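Local structure of 401aa long hypothetical glucose-1-phosphate thymidylyltransferase (Sulfolobus tokodaii, 2GGO) at residues Tyr130-Leu135 against Glu146-Pro151. The protein transfers nucleotidyl groups onto sugar 1-phosphates and is probably a bifunctional enzyme in the synthesis of UDP-N-acetylglucosamine and UDP-N-acetylgalactosamine. Residues are numbered along the deposited sequence; the frame is centred on the assembly and turned at random.
Sequences YGVLVL and EKPEIP
Val132 meets Pro148 through a single methyl: Val132 CG2 lies 3.7 Å from Pro148 CD and almost as near Pro148 CG, nearly in the mean plane of the ring, so it abuts the CD-CG bond from outside and covers neither face. The torsion of Val132 (chi1 -151°) sets CG1 roughly anti to the backbone N and leaves CG2 to make this apolar touch. At Gly131 the chains come closest, its CA standing 4.4 Å from Glu146 CA. Gly131 and Val132 are both buried, which marks this as the packed side.

Glu146 and Lys147 form the solvent side. A bend at chi2 (-38°) helps to bring the carboxylate of Glu146 back, with OE1 3.3 Å from Gly131 CA, but no bond across the contact fixes it there. Gly131 and Glu146 probably bind N-acetyl-alpha-D-glucosamine 1-phosphate, as does Asn157 next to Gly131. Lys147 CG passes 3.9 Å from Tyr130 N, while the exposed amine end leads away from 130-135. Tyr130 O is 3.7 Å from Lys147 N, too long for a hydrogen bond, and the phenol turns elsewhere, its OH bonding to Asp208.

Strand 132-135 pairs antiparallel with strand 141-145, and the loop 146-151 that follows folds back beside the start of this hairpin before strand 155-164. Backbone bonds from Gly131 to Asn157 and from Leu133 to Leu155 tie the hairpin to that strand of the central mixed sheet.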
loop_
_atom_site.group_PDB
_atom_site.type_symbol
_atom_site.label_atom_id
_atom_site.label_comp_id
_atom_site.label_asym_id
_atom_site.label_seq_id
_atom_site.Cartn_x
_atom_site.Cartn_y
_atom_site.Cartn_z
ATOM N N TYR A 130 6.829 -11.274 -9.520
ATOM C CA TYR A 130 8.076 -10.633 -10.037
ATOM C C TYR A 130 8.780 -11.110 -11.331
ATOM O O TYR A 130 9.263 -12.247 -11.443
ATOM C CB TYR A 130 9.089 -10.256 -8.928
ATOM C CG TYR A 130 8.480 -9.642 -7.678
ATOM C CD1 TYR A 130 9.054 -9.876 -6.428
ATOM C CD2 TYR A 130 7.325 -8.849 -7.739
ATOM C CE1 TYR A 130 8.508 -9.341 -5.273
ATOM C CE2 TYR A 130 6.765 -8.306 -6.586
ATOM C CZ TYR A 130 7.362 -8.557 -5.353
ATOM O OH TYR A 130 6.834 -8.028 -4.193
ATOM N N GLY A 131 8.826 -10.182 -12.292
ATOM C CA GLY A 131 9.659 -10.288 -13.484
ATOM C C GLY A 131 11.122 -10.147 -13.120
ATOM O O GLY A 131 11.537 -9.140 -12.535
ATOM N N VAL A 132 11.893 -11.179 -13.463
ATOM C CA VAL A 132 13.321 -11.265 -13.157
ATOM C C VAL A 132 14.101 -10.624 -14.306
ATOM O O VAL A 132 13.724 -10.773 -15.469
ATOM C CB VAL A 132 13.762 -12.737 -12.979
ATOM C CG1 VAL A 132 14.920 -12.830 -12.029
ATOM C CG2 VAL A 132 12.605 -13.592 -12.458
ATOM N N LEU A 133 15.173 -9.901 -13.983
ATOM C CA LEU A 133 15.923 -9.153 -15.001
ATOM C C LEU A 133 17.158 -9.906 -15.489
ATOM O O LEU A 133 18.105 -10.124 -14.724
ATOM C CB LEU A 133 16.318 -7.748 -14.505
ATOM C CG LEU A 133 15.281 -6.699 -14.064
ATOM C CD1 LEU A 133 16.016 -5.462 -13.602
ATOM C CD2 LEU A 133 14.282 -6.332 -15.149
ATOM N N VAL A 134 17.129 -10.294 -16.768
ATOM C CA VAL A 134 18.269 -10.946 -17.446
ATOM C C VAL A 134 19.251 -9.888 -17.969
ATOM O O VAL A 134 18.973 -9.190 -18.955
ATOM C CB VAL A 134 17.818 -11.864 -18.640
ATOM C CG1 VAL A 134 18.898 -12.890 -18.973
ATOM C CG2 VAL A 134 16.498 -12.567 -18.350
ATOM N N LEU A 135 20.390 -9.766 -17.302
ATOM C CA LEU A 135 21.396 -8.797 -17.710
ATOM C C LEU A 135 22.413 -9.375 -18.712
ATOM O O LEU A 135 23.110 -10.346 -18.394
ATOM C CB LEU A 135 22.133 -8.262 -16.482
ATOM C CG LEU A 135 21.391 -7.380 -15.486
ATOM C CD1 LEU A 135 22.319 -7.045 -14.336
ATOM C CD2 LEU A 135 20.881 -6.117 -16.157
ATOM N N GLU A 146 8.771 -12.961 -17.240
ATOM C CA GLU A 146 7.565 -12.720 -16.466
ATOM C C GLU A 146 7.091 -13.888 -15.593
ATOM O O GLU A 146 6.370 -14.782 -16.059
ATOM C CB GLU A 146 6.439 -12.183 -17.358
ATOM C CG GLU A 146 6.224 -10.686 -17.178
ATOM C CD GLU A 146 6.384 -10.244 -15.711
ATOM O OE1 GLU A 146 7.194 -9.322 -15.455
ATOM O OE2 GLU A 146 5.723 -10.830 -14.815
ATOM N N LYS A 147 7.528 -13.859 -14.330
ATOM C CA LYS A 147 7.039 -14.738 -13.251
ATOM C C LYS A 147 7.300 -16.245 -13.464
ATOM O O LYS A 147 6.380 -17.059 -13.338
ATOM C CB LYS A 147 5.557 -14.446 -12.973
ATOM C CG LYS A 147 5.278 -12.974 -12.683
ATOM C CD LYS A 147 4.003 -12.764 -11.884
ATOM C CE LYS A 147 2.879 -12.255 -12.753
ATOM N NZ LYS A 147 1.750 -11.803 -11.900
ATOM N N PRO A 148 8.568 -16.620 -13.740
ATOM C CA PRO A 148 8.916 -17.917 -14.353
ATOM C C PRO A 148 8.889 -19.181 -13.460
ATOM O O PRO A 148 9.196 -20.282 -13.953
ATOM C CB PRO A 148 10.344 -17.673 -14.858
ATOM C CG PRO A 148 10.907 -16.703 -13.875
ATOM C CD PRO A 148 9.774 -15.806 -13.475
ATOM N N GLU A 149 8.514 -19.025 -12.186
ATOM C CA GLU A 149 8.686 -20.057 -11.116
ATOM C C GLU A 149 10.086 -20.698 -10.960
ATOM O O GLU A 149 10.308 -21.508 -10.052
ATOM C CB GLU A 149 7.547 -21.108 -11.057
ATOM C CG GLU A 149 7.554 -22.192 -12.127
ATOM C CD GLU A 149 6.499 -21.955 -13.190
ATOM O OE1 GLU A 149 6.031 -20.799 -13.333
ATOM O OE2 GLU A 149 6.132 -22.930 -13.881
ATOM N N ILE A 150 11.015 -20.330 -11.841
ATOM C CA ILE A 150 12.442 -20.493 -11.561
ATOM C C ILE A 150 13.039 -19.067 -11.416
ATOM O O ILE A 150 12.614 -18.145 -12.130
ATOM C CB ILE A 150 13.168 -21.431 -12.617
ATOM C CG1 ILE A 150 14.319 -22.233 -11.964
ATOM C CG2 ILE A 150 13.534 -20.686 -13.930
ATOM C CD1 ILE A 150 15.651 -21.483 -11.751
ATOM N N PRO A 151 13.926 -18.847 -10.420
ATOM C CA PRO A 151 14.605 -17.558 -10.358
ATOM C C PRO A 151 16.026 -17.552 -10.971
ATOM O O PRO A 151 16.994 -17.925 -10.285
ATOM C CB PRO A 151 14.647 -17.267 -8.840
ATOM C CG PRO A 151 14.341 -18.624 -8.144
ATOM C CD PRO A 151 14.261 -19.666 -9.240
#